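Local coordinates for RahU protein (Pseudomonas aeruginosa PAO1, PDB 6ZC2), which is an aegerolysin that interacts with the membrane sphingolipid ceramide phosphorylethanolamine and probably binds glycolipids, at residues 23-28 / 46-51; 73-78 / 85-90; 3-8 / 92-97. One frame throughout, in Å; residues are numbered along the deposited sequence.

Interaction 1: 23-28 / 46-51; sequences RNATLQ and EVSSMN. With EDO (1,2-ethanediol), chain H; EDO (1,2-ethanediol), chain I.
Arg23 sets out from its strand away from residues 46-51, but its chain bends at chi2 (-69°) and brings the guanidinium edge back to Met50 O and Asn51 OD1. Ser48 needs a shorter reach: with OG anti to its carbonyl carbon (chi1 -59°), the hydroxyl sits beside the backbone N and faces Ala25. The contact joins strand 19-27 of the aegerolysin beta-sandwich to the end of the short helix 44-47, where a type I beta turn from Val47 to Met50 leads into strand 51-53.

The guanidinium meets its acceptors with its edge. NH2 of Arg23 donates to OD1 of Asn51 at 2.7 Å, a fairly straight bond (162° at the hydrogen) that lies in the amide's carbonyl plane on a lone pair. The two flat groups are nearly coplanar. NH1 of Arg23 takes the Met50 carbonyl O at 2.9 Å from above the carbonyl plane, a more bent bond, and adds only a weak bond to the same Asn51 OD1. Two partners on different residues should restrict rotation of the guanidinium.

Ser48 OG accepts from Ala25 N at 2.9 Å and also pairs with the Thr44 carbonyl, so one hydroxyl links strand and helix. Next to this bond, Ala25 CB packs on Val47 CG1 at 3.8 Å, both near Phe32. A water donates to Ala25 O at 3.0 Å and, over a longer 3.3 Å, to Ser48 OG.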
# COMPACT_ATOMS: atom_id res chain seq x y z
N ARG A 23 2.31 6.46 7.53
CA ARG A 23 3.63 6.87 8.01
C ARG A 23 4.67 5.84 7.59
O ARG A 23 4.35 4.70 7.26
CB ARG A 23 3.66 7.01 9.56
CG ARG A 23 2.58 7.91 10.15
CD ARG A 23 2.78 9.39 9.80
NE ARG A 23 1.67 10.20 10.31
CZ ARG A 23 0.68 10.72 9.58
NH1 ARG A 23 0.63 10.60 8.25
NH2 ARG A 23 -0.28 11.39 10.20
N ASN A 24 5.94 6.24 7.65
CA ASN A 24 7.05 5.30 7.57
C ASN A 24 7.09 4.55 6.24
O ASN A 24 7.44 3.37 6.18
CB ASN A 24 7.02 4.32 8.74
CG ASN A 24 6.93 5.01 10.09
OD1 ASN A 24 7.31 6.18 10.23
ND2 ASN A 24 6.45 4.29 11.09
N ALA A 25 6.72 5.23 5.16
CA ALA A 25 6.75 4.59 3.85
C ALA A 25 8.20 4.36 3.42
O ALA A 25 9.07 5.19 3.68
CB ALA A 25 6.03 5.46 2.82
N THR A 26 8.46 3.21 2.80
CA THR A 26 9.80 2.86 2.36
C THR A 26 9.71 2.06 1.07
O THR A 26 8.72 1.36 0.82
CB THR A 26 10.59 2.03 3.39
OG1 THR A 26 9.96 0.76 3.58
CG2 THR A 26 10.73 2.75 4.74
N LEU A 27 10.75 2.18 0.25
CA LEU A 27 10.87 1.43 -0.99
C LEU A 27 12.24 0.77 -1.04
O LEU A 27 13.26 1.44 -0.86
CB LEU A 27 10.74 2.33 -2.21
CG LEU A 27 9.36 2.94 -2.42
CD1 LEU A 27 9.45 4.02 -3.47
CD2 LEU A 27 8.34 1.87 -2.82
N GLN A 28 12.25 -0.54 -1.29
CA GLN A 28 13.49 -1.21 -1.67
C GLN A 28 13.75 -1.08 -3.17
O GLN A 28 14.91 -1.00 -3.58
CB GLN A 28 13.42 -2.68 -1.28
CG GLN A 28 13.41 -2.95 0.22
CD GLN A 28 12.08 -2.63 0.89
OE1 GLN A 28 11.03 -3.14 0.49
NE2 GLN A 28 12.12 -1.79 1.92
N GLU A 46 6.22 12.62 1.24
CA GLU A 46 4.83 13.01 1.01
C GLU A 46 3.87 11.86 1.29
O GLU A 46 2.82 12.07 1.92
CB GLU A 46 4.63 13.58 -0.40
CG GLU A 46 3.17 13.96 -0.65
CD GLU A 46 2.93 14.78 -1.91
OE1 GLU A 46 3.90 15.27 -2.54
OE2 GLU A 46 1.75 14.92 -2.28
N VAL A 47 4.19 10.65 0.83
CA VAL A 47 3.35 9.50 1.15
C VAL A 47 3.22 9.35 2.66
O VAL A 47 2.13 9.10 3.19
CB VAL A 47 3.90 8.22 0.50
CG1 VAL A 47 3.07 7.00 0.93
CG2 VAL A 47 3.92 8.36 -1.01
N SER A 48 4.33 9.54 3.39
CA SER A 48 4.42 9.40 4.84
C SER A 48 3.78 10.57 5.61
O SER A 48 3.92 10.62 6.85
CB SER A 48 5.88 9.24 5.27
OG SER A 48 6.47 8.10 4.67
N SER A 49 3.13 11.48 4.90
CA SER A 49 2.41 12.59 5.50
C SER A 49 0.91 12.51 5.26
O SER A 49 0.16 13.38 5.73
CB SER A 49 2.95 13.93 4.95
OG SER A 49 4.35 14.03 5.16
N MET A 50 0.44 11.49 4.53
CA MET A 50 -0.97 11.38 4.18
C MET A 50 -1.84 11.04 5.39
O MET A 50 -1.47 10.20 6.22
CB MET A 50 -1.17 10.27 3.14
CG MET A 50 -0.51 10.50 1.81
SD MET A 50 -0.58 9.05 0.72
CE MET A 50 -2.32 8.99 0.31
N ASN A 51 -3.01 11.69 5.48
CA ASN A 51 -4.07 11.33 6.42
C ASN A 51 -5.30 10.96 5.60
O ASN A 51 -5.76 11.77 4.78
CB ASN A 51 -4.40 12.49 7.35
CG ASN A 51 -3.40 12.67 8.48
OD1 ASN A 51 -2.41 11.96 8.57
ND2 ASN A 51 -3.69 13.59 9.38
C1 EDO H . -3.67 12.99 2.64
O1 EDO H . -3.38 13.96 3.65
C2 EDO H . -3.03 13.41 1.32
O2 EDO H . -3.96 14.18 0.55
C1 EDO I . -0.95 12.86 -2.84
O1 EDO I . -1.73 11.76 -3.32
C2 EDO I . -0.71 12.68 -1.34
O2 EDO I . -0.30 13.93 -0.78
O HOH W 1 9.45 7.30 5.73

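Interaction 2: 73-78 / 85-90; sequences QGSFDC and MGTFSW. With EDO (1,2-ethanediol), chain F.
The beta hairpin formed by strands 72-80 and 83-92 lies within the five-stranded antiparallel sheet of the sandwich; its short segments run at 163° with axes 4.7 Å apart. Phe76 pairs with Phe88 through two backbone bonds, N to O in each direction, both 2.9 Å. Gly74 and Trp90 repeat this pattern. Toward the turn, Met85 and Gly86 both face Cys78, a classic beta bulge: Cys78 O receives Met85 N at 2.8 Å and, weakly, Gly86 N.

On the buried face, Phe88 CB lies over one face of the Phe76 ring, 4.0 Å from its centroid. The two phenyl planes are near parallel (25°) but slid so far apart that they barely overlap. Trp90, its CG between backbone N and carbonyl carbon (chi1 67°), lays the indole across the Gly74 backbone, whose CA makes a CH-pi contact 4.0 Å from the six-membered ring centroid. Phe76 CD2 touches the indole at its edge, and Trp90 NE1 is hydrogen-bonded to Thr72 OG1. Ile7 and Val9 of strand 6-13 pack against these aromatics.

The other face is polar. Thr87 OG1 donates to Asp77 OD1 at 2.7 Å, from above the carboxylate plane, and receives an ethanediol hydroxyl; Asp77 OD2 takes Asn24 ND2. With both oxygens engaged, the carboxylate is probably held against rotation, while the aromatic face supplies apolar packing for the sandwich interior.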
# COMPACT_ATOMS: atom_id res chain seq x y z
N GLN A 73 8.92 -2.85 -4.70
CA GLN A 73 8.88 -3.55 -3.42
C GLN A 73 9.02 -2.51 -2.32
O GLN A 73 9.94 -1.69 -2.36
CB GLN A 73 10.03 -4.56 -3.33
CG GLN A 73 10.06 -5.32 -2.02
CD GLN A 73 11.17 -6.34 -1.96
OE1 GLN A 73 12.21 -6.17 -2.60
NE2 GLN A 73 10.97 -7.41 -1.20
N GLY A 74 8.11 -2.54 -1.35
CA GLY A 74 8.14 -1.54 -0.30
C GLY A 74 7.08 -1.78 0.75
O GLY A 74 6.48 -2.86 0.81
N SER A 75 6.85 -0.76 1.58
CA SER A 75 5.88 -0.87 2.66
C SER A 75 5.45 0.52 3.13
O SER A 75 6.09 1.53 2.83
CB SER A 75 6.45 -1.64 3.85
OG SER A 75 7.51 -0.91 4.46
N PHE A 76 4.34 0.54 3.88
CA PHE A 76 3.94 1.72 4.64
C PHE A 76 3.21 1.26 5.91
O PHE A 76 2.63 0.17 5.95
CB PHE A 76 3.09 2.73 3.84
CG PHE A 76 1.79 2.17 3.31
CD1 PHE A 76 0.63 2.16 4.08
CD2 PHE A 76 1.73 1.68 2.01
CE1 PHE A 76 -0.56 1.64 3.58
CE2 PHE A 76 0.54 1.16 1.50
CZ PHE A 76 -0.60 1.15 2.29
N ASP A 77 3.25 2.11 6.94
CA ASP A 77 2.55 1.84 8.19
C ASP A 77 1.25 2.63 8.25
O ASP A 77 1.12 3.71 7.66
CB ASP A 77 3.41 2.20 9.41
CG ASP A 77 4.60 1.28 9.60
OD1 ASP A 77 4.69 0.25 8.91
OD2 ASP A 77 5.46 1.62 10.45
N CYS A 78 0.28 2.08 8.99
CA CYS A 78 -0.99 2.74 9.27
C CYS A 78 -1.08 3.01 10.77
O CYS A 78 -0.84 2.10 11.58
CB CYS A 78 -2.16 1.84 8.84
SG CYS A 78 -2.23 1.52 7.06
N MET A 85 -1.37 0.67 13.91
CA MET A 85 -2.37 -0.31 13.48
C MET A 85 -1.73 -1.52 12.79
O MET A 85 -2.19 -2.65 12.99
CB MET A 85 -3.39 0.34 12.54
CG MET A 85 -4.15 1.50 13.16
SD MET A 85 -4.98 2.52 11.94
CE MET A 85 -5.75 1.24 10.95
N GLY A 86 -0.72 -1.29 11.96
CA GLY A 86 -0.05 -2.36 11.25
C GLY A 86 0.72 -1.83 10.06
O GLY A 86 0.88 -0.62 9.89
N THR A 87 1.20 -2.77 9.24
CA THR A 87 2.10 -2.49 8.12
C THR A 87 1.60 -3.19 6.87
O THR A 87 1.33 -4.40 6.90
CB THR A 87 3.52 -2.97 8.43
OG1 THR A 87 4.01 -2.30 9.59
CG2 THR A 87 4.46 -2.72 7.24
N PHE A 88 1.49 -2.45 5.76
CA PHE A 88 1.21 -3.03 4.45
C PHE A 88 2.51 -3.14 3.66
O PHE A 88 3.25 -2.15 3.55
CB PHE A 88 0.20 -2.18 3.67
CG PHE A 88 -0.24 -2.84 2.39
CD1 PHE A 88 -1.30 -3.73 2.37
CD2 PHE A 88 0.45 -2.61 1.20
CE1 PHE A 88 -1.68 -4.37 1.20
CE2 PHE A 88 0.07 -3.25 0.03
CZ PHE A 88 -0.99 -4.13 0.04
N SER A 89 2.79 -4.31 3.09
CA SER A 89 4.02 -4.57 2.34
C SER A 89 3.68 -5.29 1.04
O SER A 89 2.68 -5.99 0.95
CB SER A 89 4.99 -5.46 3.14
OG SER A 89 5.44 -4.82 4.32
N TRP A 90 4.56 -5.14 0.04
CA TRP A 90 4.35 -5.80 -1.26
C TRP A 90 5.68 -6.06 -1.95
O TRP A 90 6.70 -5.41 -1.67
CB TRP A 90 3.45 -4.96 -2.20
CG TRP A 90 4.12 -3.69 -2.64
CD1 TRP A 90 4.89 -3.50 -3.76
CD2 TRP A 90 4.14 -2.44 -1.92
NE1 TRP A 90 5.38 -2.21 -3.78
CE2 TRP A 90 4.93 -1.55 -2.67
CE3 TRP A 90 3.57 -2.00 -0.72
CZ2 TRP A 90 5.16 -0.23 -2.26
CZ3 TRP A 90 3.80 -0.70 -0.32
CH2 TRP A 90 4.59 0.17 -1.08
C1 EDO F . 2.78 -4.75 12.43
O1 EDO F . 3.21 -4.08 13.62
C2 EDO F . 4.00 -5.30 11.70
O2 EDO F . 4.94 -4.24 11.47
O HOH W 2 8.30 -7.71 0.36

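Interaction 3: 3-8 / 92-97; sequences YAEWIA and DPWKSG
Van der Waals contacts carry much of this meeting between Glu5 and three residues: Asp92 at the end of strand 83-92 and the loop residues Pro93 and Trp94. The Glu5 chain folds at chi2 (81°), which brings its carboxylate obliquely up to CD1 of Trp94. There OE2 of Glu5 approaches CD1 of Trp94 at 3.4 Å, while OE1 of Glu5 meets the indole edge in the ring plane, 3.5 Å from the same CD1. The carboxylate stands almost upright to the indole, their planes 83° apart, so the two flat groups do not stack. Lower down the chain, Glu5 CG lies 3.7 Å from Pro93 O, and Glu5 CB comes within 3.8 Å of Asp92 OD2.

These contacts join the two sheets of the aegerolysin beta-sandwich at one end: residues 3-5 lead into strand 6-13 of the six-stranded mixed sheet, and residues 93-97 leave strand 83-92 of the five-stranded one. No backbone-to-backbone hydrogen bond joins the two segments; each contact has a side chain on at least one side.

Among the polar approaches, Asp92 reaches across with CG anti to its backbone N (chi1 -176°), bringing OD2 3.0 Å from Trp6 N. The same oxygen is bonded by Ile125 N, which ties this carboxylate to the approach of strand 126-134. A bound TRIS molecule also lies close to the Asp92 side chain. Glu5 and Asp92 cross at about a right angle, and Glu5 OE2 stays 5.9 Å from Asp92 OD1, so the charged oxygens are not in contact, though some repulsion may remain.

Solvent supplies the bridge. One water donates to Glu5 OE2 at 2.7 Å and also to the carbonyl O of Trp94, while Glu5 OE1 is bonded by Ala2 N near the chain start.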
# COMPACT_ATOMS: atom_id res chain seq x y z
N TYR A 3 7.69 0.32 -15.77
CA TYR A 3 6.35 0.78 -15.43
C TYR A 3 5.34 -0.37 -15.39
O TYR A 3 4.32 -0.25 -14.70
CB TYR A 3 5.91 1.85 -16.43
CG TYR A 3 6.43 3.26 -16.16
CD1 TYR A 3 7.31 3.53 -15.11
CD2 TYR A 3 6.01 4.32 -16.95
CE1 TYR A 3 7.75 4.82 -14.86
CE2 TYR A 3 6.44 5.62 -16.71
CZ TYR A 3 7.32 5.86 -15.66
OH TYR A 3 7.76 7.15 -15.40
N ALA A 4 5.59 -1.47 -16.10
CA ALA A 4 4.64 -2.57 -16.16
C ALA A 4 4.50 -3.31 -14.84
O ALA A 4 3.51 -4.03 -14.64
CB ALA A 4 5.01 -3.55 -17.28
N GLU A 5 5.47 -3.18 -13.93
CA GLU A 5 5.34 -3.72 -12.58
C GLU A 5 4.79 -2.61 -11.69
O GLU A 5 5.47 -1.60 -11.47
CB GLU A 5 6.70 -4.20 -12.07
CG GLU A 5 7.27 -5.40 -12.85
CD GLU A 5 7.95 -5.00 -14.15
OE1 GLU A 5 8.67 -3.99 -14.15
OE2 GLU A 5 7.76 -5.71 -15.17
N TRP A 6 3.56 -2.77 -11.21
CA TRP A 6 2.92 -1.72 -10.42
C TRP A 6 1.89 -2.32 -9.47
O TRP A 6 1.33 -3.40 -9.71
CB TRP A 6 2.29 -0.63 -11.30
CG TRP A 6 1.11 -1.11 -12.13
CD1 TRP A 6 1.16 -1.74 -13.34
CD2 TRP A 6 -0.29 -0.98 -11.81
NE1 TRP A 6 -0.10 -2.02 -13.80
CE2 TRP A 6 -1.01 -1.57 -12.88
CE3 TRP A 6 -1.00 -0.43 -10.74
CZ2 TRP A 6 -2.41 -1.61 -12.90
CZ3 TRP A 6 -2.39 -0.48 -10.76
CH2 TRP A 6 -3.08 -1.07 -11.84
N ILE A 7 1.64 -1.58 -8.38
CA ILE A 7 0.59 -1.84 -7.41
C ILE A 7 -0.08 -0.50 -7.10
O ILE A 7 0.56 0.55 -7.11
CB ILE A 7 1.15 -2.48 -6.11
CG1 ILE A 7 0.02 -2.90 -5.15
CG2 ILE A 7 2.14 -1.53 -5.42
CD1 ILE A 7 0.51 -3.63 -3.91
N ALA A 8 -1.39 -0.54 -6.82
CA ALA A 8 -2.10 0.63 -6.32
C ALA A 8 -2.99 0.16 -5.19
O ALA A 8 -3.85 -0.71 -5.40
CB ALA A 8 -2.90 1.32 -7.43
N ASP A 92 6.65 -6.98 -6.15
CA ASP A 92 6.23 -7.21 -7.54
C ASP A 92 7.50 -7.26 -8.37
O ASP A 92 7.95 -6.23 -8.90
CB ASP A 92 5.31 -6.07 -7.99
CG ASP A 92 4.75 -6.26 -9.40
OD1 ASP A 92 5.15 -7.22 -10.11
OD2 ASP A 92 3.89 -5.43 -9.79
N PRO A 93 8.11 -8.44 -8.52
CA PRO A 93 9.40 -8.52 -9.24
C PRO A 93 9.25 -8.38 -10.75
O PRO A 93 8.19 -8.59 -11.33
CB PRO A 93 9.92 -9.92 -8.88
CG PRO A 93 9.10 -10.38 -7.71
CD PRO A 93 7.76 -9.72 -7.89
N TRP A 94 10.37 -8.01 -11.38
CA TRP A 94 10.42 -7.89 -12.83
C TRP A 94 10.69 -9.23 -13.51
O TRP A 94 10.09 -9.53 -14.55
CB TRP A 94 11.50 -6.88 -13.23
CG TRP A 94 11.77 -6.83 -14.71
CD1 TRP A 94 11.11 -6.07 -15.63
CD2 TRP A 94 12.78 -7.55 -15.43
NE1 TRP A 94 11.65 -6.28 -16.88
CE2 TRP A 94 12.67 -7.18 -16.79
CE3 TRP A 94 13.77 -8.47 -15.06
CZ2 TRP A 94 13.51 -7.70 -17.77
CZ3 TRP A 94 14.60 -8.99 -16.04
CH2 TRP A 94 14.46 -8.60 -17.38
N LYS A 95 11.58 -10.03 -12.95
CA LYS A 95 11.97 -11.29 -13.58
C LYS A 95 10.80 -12.26 -13.62
O LYS A 95 9.93 -12.26 -12.75
CB LYS A 95 13.15 -11.92 -12.83
CG LYS A 95 12.76 -12.75 -11.62
CD LYS A 95 13.97 -13.12 -10.77
CE LYS A 95 14.99 -13.92 -11.56
NZ LYS A 95 15.36 -15.19 -10.88
N SER A 96 10.78 -13.09 -14.66
CA SER A 96 9.71 -14.06 -14.81
C SER A 96 9.93 -15.24 -13.88
O SER A 96 11.02 -15.45 -13.33
CB SER A 96 9.63 -14.54 -16.26
OG SER A 96 10.72 -15.38 -16.58
N GLY A 97 8.87 -16.03 -13.69
CA GLY A 97 8.95 -17.23 -12.89
C GLY A 97 8.84 -17.03 -11.40
O GLY A 97 9.16 -17.95 -10.64
O HOH W 3 7.78 -8.42 -15.41

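Overall arrangement
Interactions 1 and 2 share the five-stranded antiparallel sheet, where strands 19-27 and 72-80 are neighbours, and their centres lie about 9 Å apart. They touch directly: Arg23 O and Asp77 N, and Gln28 N and Gln73 O, are probable backbone hydrogen bonds. Interaction 3 sits at one end of the sandwich, its centre about 17 Å from that of interaction 2 and about 20 Å from that of interaction 1. Ile7 packs on Phe88 and Trp90, connecting the mixed sheet to the hairpin. Along the chain, interaction 1 precedes interaction 2, and interaction 3 spans both, so it brings together parts 84 residues apart, with both other contacts in the sequence between them.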